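Local coordinates for putative sugar binding protein (Bacteroides vulgatus ATCC 8482, PDB 3KEZ) that probably binds sugars at the bacterial outer membrane as a calcium-containing member of the SusD family of nutrient-binding proteins, at residues 305-317 and 414-426. Residues are numbered along the deposited sequence; the frame is centred on the assembly and turned at random. Where two conformers were deposited one is given.
Sequences ILSFDKKYYAYVN and VKDSDINKTKHNT
Lys421 lays its extended chain alongside Tyr312, both side chains pointing the same way, and sets NZ almost squarely over the ring, 2.9 Å from its centroid and 3° off the normal. This cation-pi contact, to which CE adds a CH-pi contact, is unusually close, and the exact position of NZ is probably less certain. OD1 of Asn420 lies at the ring edge. Replacing Tyr312 by an alanine is likely to take away the face beneath Lys421 NZ and let the outer part of that chain turn. Lys421 CB also packs 3.5 Å from Tyr313 CZ.

Backbone bonds fasten the hairpin end to the type I turn Ile419-Thr422: Asn420 N gives a nearly straight bond (175°) to Lys311 O at 2.7 Å, and Lys421 N reaches a lone pair of Tyr312 O at 3.0 Å. A water links Ala314 N to Thr422 OG1.

Ile419 CG2 meets Phe308 CD2 at the ring edge and Ala314 CB, each at 3.9 Å; Tyr291 of helix 288-295 also touches Ile419. Lys311 NZ makes a long salt bridge to Asp418 OD1 (3.6 Å) and reaches Asp418 O through a water; Asp418 OD2 is hydrogen-bonded to Tyr291 OH. Backbone hydrogen bonds, the Lys421-Tyr312 stack and Ile419 packing thus join the bulged beta-hairpin to the 414-426 loop, away from the calcium site.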
loop_
_atom_site.group_PDB
_atom_site.type_symbol
_atom_site.label_atom_id
_atom_site.label_comp_id
_atom_site.label_asym_id
_atom_site.label_seq_id
_atom_site.Cartn_x
_atom_site.Cartn_y
_atom_site.Cartn_z
ATOM N N ILE A 305 18.837 3.634 -5.954
ATOM C CA ILE A 305 18.286 2.718 -4.959
ATOM C C ILE A 305 18.130 1.309 -5.516
ATOM O O ILE A 305 17.429 0.487 -4.934
ATOM C CB ILE A 305 16.963 3.215 -4.296
ATOM C CG1 ILE A 305 15.813 3.447 -5.289
ATOM C CG2 ILE A 305 17.235 4.445 -3.416
ATOM C CD1 ILE A 305 15.327 2.161 -5.991
ATOM N N LEU A 306 18.788 1.050 -6.634
ATOM C CA LEU A 306 18.862 -0.267 -7.212
ATOM C C LEU A 306 20.149 -0.915 -6.720
ATOM O O LEU A 306 21.203 -0.300 -6.713
ATOM C CB LEU A 306 18.839 -0.188 -8.742
ATOM C CG LEU A 306 17.592 0.368 -9.467
ATOM C CD1 LEU A 306 17.811 0.132 -10.982
ATOM C CD2 LEU A 306 16.273 -0.282 -8.903
ATOM N N SER A 307 20.028 -2.159 -6.281
ATOM C CA SER A 307 21.156 -2.972 -5.812
ATOM C C SER A 307 21.330 -4.107 -6.792
ATOM O O SER A 307 20.441 -4.932 -6.974
ATOM C CB SER A 307 20.912 -3.561 -4.428
ATOM O OG SER A 307 21.023 -2.580 -3.430
ATOM N N PHE A 308 22.478 -4.138 -7.461
ATOM C CA PHE A 308 22.719 -5.109 -8.527
ATOM C C PHE A 308 23.499 -6.324 -8.019
ATOM O O PHE A 308 24.570 -6.185 -7.435
ATOM C CB PHE A 308 23.506 -4.480 -9.678
ATOM C CG PHE A 308 22.766 -3.399 -10.387
ATOM C CD1 PHE A 308 22.796 -2.105 -9.911
ATOM C CD2 PHE A 308 22.021 -3.680 -11.527
ATOM C CE1 PHE A 308 22.096 -1.103 -10.550
ATOM C CE2 PHE A 308 21.302 -2.682 -12.164
ATOM C CZ PHE A 308 21.350 -1.396 -11.690
ATOM N N ASP A 309 22.937 -7.508 -8.245
ATOM C CA ASP A 309 23.627 -8.763 -8.033
ATOM C C ASP A 309 24.491 -9.006 -9.248
ATOM O O ASP A 309 24.001 -9.523 -10.245
ATOM C CB ASP A 309 22.615 -9.898 -7.908
ATOM C CG ASP A 309 23.281 -11.232 -7.728
ATOM O OD1 ASP A 309 24.447 -11.201 -7.343
ATOM O OD2 ASP A 309 22.667 -12.276 -8.019
ATOM N N LYS A 310 25.772 -8.641 -9.158
ATOM C CA LYS A 310 26.700 -8.733 -10.284
ATOM C C LYS A 310 26.072 -8.057 -11.513
ATOM O O LYS A 310 25.650 -6.914 -11.396
ATOM C CB LYS A 310 27.123 -10.185 -10.540
ATOM C CG LYS A 310 27.824 -10.891 -9.344
ATOM C CD LYS A 310 28.900 -9.983 -8.698
ATOM C CE LYS A 310 29.826 -10.720 -7.731
ATOM N NZ LYS A 310 29.048 -11.505 -6.754
ATOM N N LYS A 311 25.999 -8.736 -12.656
ATOM C CA LYS A 311 25.268 -8.227 -13.800
ATOM C C LYS A 311 24.071 -9.142 -14.062
ATOM O O LYS A 311 23.738 -9.408 -15.214
ATOM C CB LYS A 311 26.177 -8.098 -15.045
ATOM C CG LYS A 311 27.250 -6.999 -14.939
ATOM C CD LYS A 311 27.784 -6.517 -16.315
ATOM C CE LYS A 311 28.429 -5.109 -16.236
ATOM N NZ LYS A 311 27.541 -4.020 -15.649
ATOM N N TYR A 312 23.403 -9.609 -12.992
ATOM C CA TYR A 312 22.348 -10.618 -13.133
ATOM C C TYR A 312 20.923 -10.116 -12.861
ATOM O O TYR A 312 20.011 -10.432 -13.623
ATOM C CB TYR A 312 22.600 -11.800 -12.205
ATOM C CG TYR A 312 24.007 -12.329 -12.235
ATOM C CD1 TYR A 312 24.707 -12.467 -13.447
ATOM C CD2 TYR A 312 24.651 -12.706 -11.047
ATOM C CE1 TYR A 312 26.034 -12.962 -13.464
ATOM C CE2 TYR A 312 25.970 -13.199 -11.062
ATOM C CZ TYR A 312 26.645 -13.323 -12.262
ATOM O OH TYR A 312 27.930 -13.806 -12.248
ATOM N N TYR A 313 20.762 -9.416 -11.730
ATOM C CA TYR A 313 19.496 -8.916 -11.237
ATOM C C TYR A 313 19.688 -7.568 -10.553
ATOM O O TYR A 313 20.782 -7.257 -10.052
ATOM C CB TYR A 313 18.937 -9.819 -10.163
ATOM C CG TYR A 313 18.820 -11.245 -10.531
ATOM C CD1 TYR A 313 17.750 -11.687 -11.285
ATOM C CD2 TYR A 313 19.760 -12.167 -10.101
ATOM C CE1 TYR A 313 17.639 -13.010 -11.647
ATOM C CE2 TYR A 313 19.651 -13.503 -10.446
ATOM C CZ TYR A 313 18.578 -13.912 -11.215
ATOM O OH TYR A 313 18.426 -15.233 -11.553
ATOM N N ALA A 314 18.618 -6.783 -10.521
ATOM C CA ALA A 314 18.599 -5.535 -9.796
ATOM C C ALA A 314 17.460 -5.582 -8.794
ATOM O O ALA A 314 16.287 -5.747 -9.160
ATOM C CB ALA A 314 18.430 -4.369 -10.736
ATOM N N TYR A 315 17.813 -5.430 -7.523
ATOM C CA TYR A 315 16.847 -5.393 -6.440
ATOM C C TYR A 315 16.516 -3.946 -6.078
ATOM O O TYR A 315 17.334 -3.051 -6.280
ATOM C CB TYR A 315 17.416 -6.134 -5.223
ATOM C CG TYR A 315 17.570 -7.598 -5.525
ATOM C CD1 TYR A 315 16.525 -8.462 -5.294
ATOM C CD2 TYR A 315 18.711 -8.097 -6.165
ATOM C CE1 TYR A 315 16.601 -9.773 -5.641
ATOM C CE2 TYR A 315 18.810 -9.436 -6.507
ATOM C CZ TYR A 315 17.742 -10.267 -6.223
ATOM O OH TYR A 315 17.772 -11.582 -6.520
ATOM N N VAL A 316 15.313 -3.719 -5.559
ATOM C CA VAL A 316 14.924 -2.392 -5.116
ATOM C C VAL A 316 15.329 -2.246 -3.657
ATOM O O VAL A 316 14.751 -2.849 -2.769
ATOM C CB VAL A 316 13.434 -2.142 -5.305
ATOM C CG1 VAL A 316 13.033 -0.742 -4.796
ATOM C CG2 VAL A 316 13.073 -2.324 -6.798
ATOM N N ASN A 317 16.334 -1.422 -3.420
ATOM C CA ASN A 317 16.968 -1.291 -2.111
ATOM C C ASN A 317 16.304 -0.194 -1.279
ATOM O O ASN A 317 16.982 0.705 -0.738
ATOM C CB ASN A 317 18.470 -0.979 -2.309
ATOM C CG ASN A 317 19.293 -1.245 -1.064
ATOM O OD1 ASN A 317 19.022 -2.200 -0.352
ATOM N ND2 ASN A 317 20.287 -0.390 -0.787
ATOM N N VAL A 414 11.810 -8.255 -22.802
ATOM C CA VAL A 414 13.022 -7.646 -23.347
ATOM C C VAL A 414 14.186 -8.061 -22.459
ATOM O O VAL A 414 13.990 -8.350 -21.275
ATOM C CB VAL A 414 12.941 -6.107 -23.427
ATOM C CG1 VAL A 414 12.018 -5.700 -24.546
ATOM C CG2 VAL A 414 12.471 -5.500 -22.098
ATOM N N LYS A 415 15.381 -8.134 -23.046
ATOM C CA LYS A 415 16.572 -8.502 -22.303
ATOM C C LYS A 415 17.462 -7.283 -22.053
ATOM O O LYS A 415 17.394 -6.280 -22.767
ATOM C CB LYS A 415 17.373 -9.600 -23.030
ATOM C CG LYS A 415 16.660 -10.973 -23.226
ATOM C CD LYS A 415 15.872 -11.463 -21.984
ATOM C CE LYS A 415 15.328 -12.909 -22.146
ATOM N NZ LYS A 415 14.079 -13.005 -22.950
ATOM N N ASP A 416 18.280 -7.373 -21.013
ATOM C CA ASP A 416 19.276 -6.351 -20.742
ATOM C C ASP A 416 20.544 -7.011 -20.227
ATOM O O ASP A 416 20.478 -7.823 -19.305
ATOM C CB ASP A 416 18.737 -5.366 -19.702
ATOM C CG ASP A 416 19.523 -4.055 -19.671
ATOM O OD1 ASP A 416 20.708 -4.061 -19.284
ATOM O OD2 ASP A 416 18.939 -3.016 -20.036
ATOM N N SER A 417 21.696 -6.627 -20.778
ATOM C CA SER A 417 22.943 -7.232 -20.384
ATOM C C SER A 417 23.434 -6.746 -19.007
ATOM O O SER A 417 24.311 -7.373 -18.433
ATOM C CB SER A 417 23.997 -7.009 -21.473
ATOM O OG SER A 417 24.096 -5.635 -21.786
ATOM N N ASP A 418 22.866 -5.675 -18.451
ATOM C CA ASP A 418 23.250 -5.247 -17.075
ATOM C C ASP A 418 22.600 -6.136 -16.019
ATOM O O ASP A 418 23.043 -6.159 -14.867
ATOM C CB ASP A 418 22.831 -3.807 -16.764
ATOM C CG ASP A 418 23.660 -2.752 -17.481
ATOM O OD1 ASP A 418 24.821 -3.030 -17.844
ATOM O OD2 ASP A 418 23.114 -1.611 -17.615
ATOM N N ILE A 419 21.506 -6.808 -16.397
ATOM C CA ILE A 419 20.791 -7.717 -15.507
ATOM C C ILE A 419 20.431 -8.964 -16.298
ATOM O O ILE A 419 19.261 -9.237 -16.576
ATOM C CB ILE A 419 19.551 -7.058 -14.874
ATOM C CG1 ILE A 419 18.628 -6.397 -15.928
ATOM C CG2 ILE A 419 20.011 -6.081 -13.815
ATOM C CD1 ILE A 419 17.432 -5.728 -15.325
ATOM N N ASN A 420 21.474 -9.724 -16.642
ATOM C CA ASN A 420 21.380 -10.716 -17.710
ATOM C C ASN A 420 20.716 -12.010 -17.309
ATOM O O ASN A 420 20.528 -12.865 -18.157
ATOM C CB ASN A 420 22.749 -10.980 -18.386
ATOM C CG ASN A 420 23.747 -11.680 -17.482
ATOM O OD1 ASN A 420 23.373 -12.387 -16.552
ATOM N ND2 ASN A 420 25.028 -11.501 -17.768
ATOM N N LYS A 421 20.357 -12.170 -16.036
ATOM C CA LYS A 421 19.572 -13.340 -15.611
ATOM C C LYS A 421 18.093 -13.047 -15.385
ATOM O O LYS A 421 17.319 -13.949 -15.054
ATOM C CB LYS A 421 20.181 -13.966 -14.352
ATOM C CG LYS A 421 21.510 -14.664 -14.613
ATOM C CD LYS A 421 22.160 -15.176 -13.335
ATOM C CE LYS A 421 23.560 -15.705 -13.632
ATOM N NZ LYS A 421 24.433 -15.614 -12.452
ATOM N N THR A 422 17.690 -11.795 -15.567
ATOM C CA THR A 422 16.312 -11.408 -15.355
ATOM C C THR A 422 15.509 -11.655 -16.626
ATOM O O THR A 422 15.768 -11.047 -17.662
ATOM C CB THR A 422 16.223 -9.890 -15.030
ATOM O OG1 THR A 422 17.047 -9.575 -13.903
ATOM C CG2 THR A 422 14.760 -9.451 -14.782
ATOM N N LYS A 423 14.509 -12.508 -16.554
ATOM C CA LYS A 423 13.684 -12.775 -17.728
ATOM C C LYS A 423 12.321 -13.246 -17.245
ATOM O O LYS A 423 12.218 -13.892 -16.195
ATOM C CB LYS A 423 14.342 -13.824 -18.650
ATOM C CG LYS A 423 14.460 -15.216 -18.081
ATOM C CD LYS A 423 15.068 -16.225 -19.144
ATOM C CE LYS A 423 14.247 -16.280 -20.467
ATOM N NZ LYS A 423 14.585 -17.395 -21.424
ATOM N N HIS A 424 11.278 -12.930 -18.004
ATOM C CA HIS A 424 9.943 -13.397 -17.631
ATOM C C HIS A 424 9.837 -14.934 -17.705
ATOM O O HIS A 424 10.523 -15.598 -18.492
ATOM C CB HIS A 424 8.856 -12.695 -18.441
ATOM C CG HIS A 424 8.607 -11.294 -17.998
ATOM N ND1 HIS A 424 7.951 -10.986 -16.824
ATOM C CD2 HIS A 424 8.977 -10.114 -18.545
ATOM C CE1 HIS A 424 7.910 -9.673 -16.681
ATOM N NE2 HIS A 424 8.515 -9.118 -17.719
ATOM N N ASN A 425 9.007 -15.507 -16.847
ATOM C CA ASN A 425 8.754 -16.945 -16.885
ATOM C C ASN A 425 7.352 -17.173 -16.352
ATOM O O ASN A 425 7.148 -17.522 -15.197
ATOM C CB ASN A 425 9.796 -17.703 -16.043
ATOM C CG ASN A 425 9.641 -19.187 -16.133
ATOM O OD1 ASN A 425 8.896 -19.711 -16.974
ATOM N ND2 ASN A 425 10.372 -19.895 -15.288
ATOM N N THR A 426 6.381 -16.914 -17.211
ATOM C CA THR A 426 4.989 -16.949 -16.841
ATOM C C THR A 426 4.121 -17.212 -18.091
ATOM O O THR A 426 4.476 -16.814 -19.199
ATOM C CB THR A 426 4.613 -15.620 -16.187
ATOM O OG1 THR A 426 3.232 -15.631 -15.810
ATOM C CG2 THR A 426 4.873 -14.490 -17.148
HETATM O O HOH W 1 24.933 -3.728 -14.116
HETATM O O HOH W 2 16.547 -7.543 -12.214
#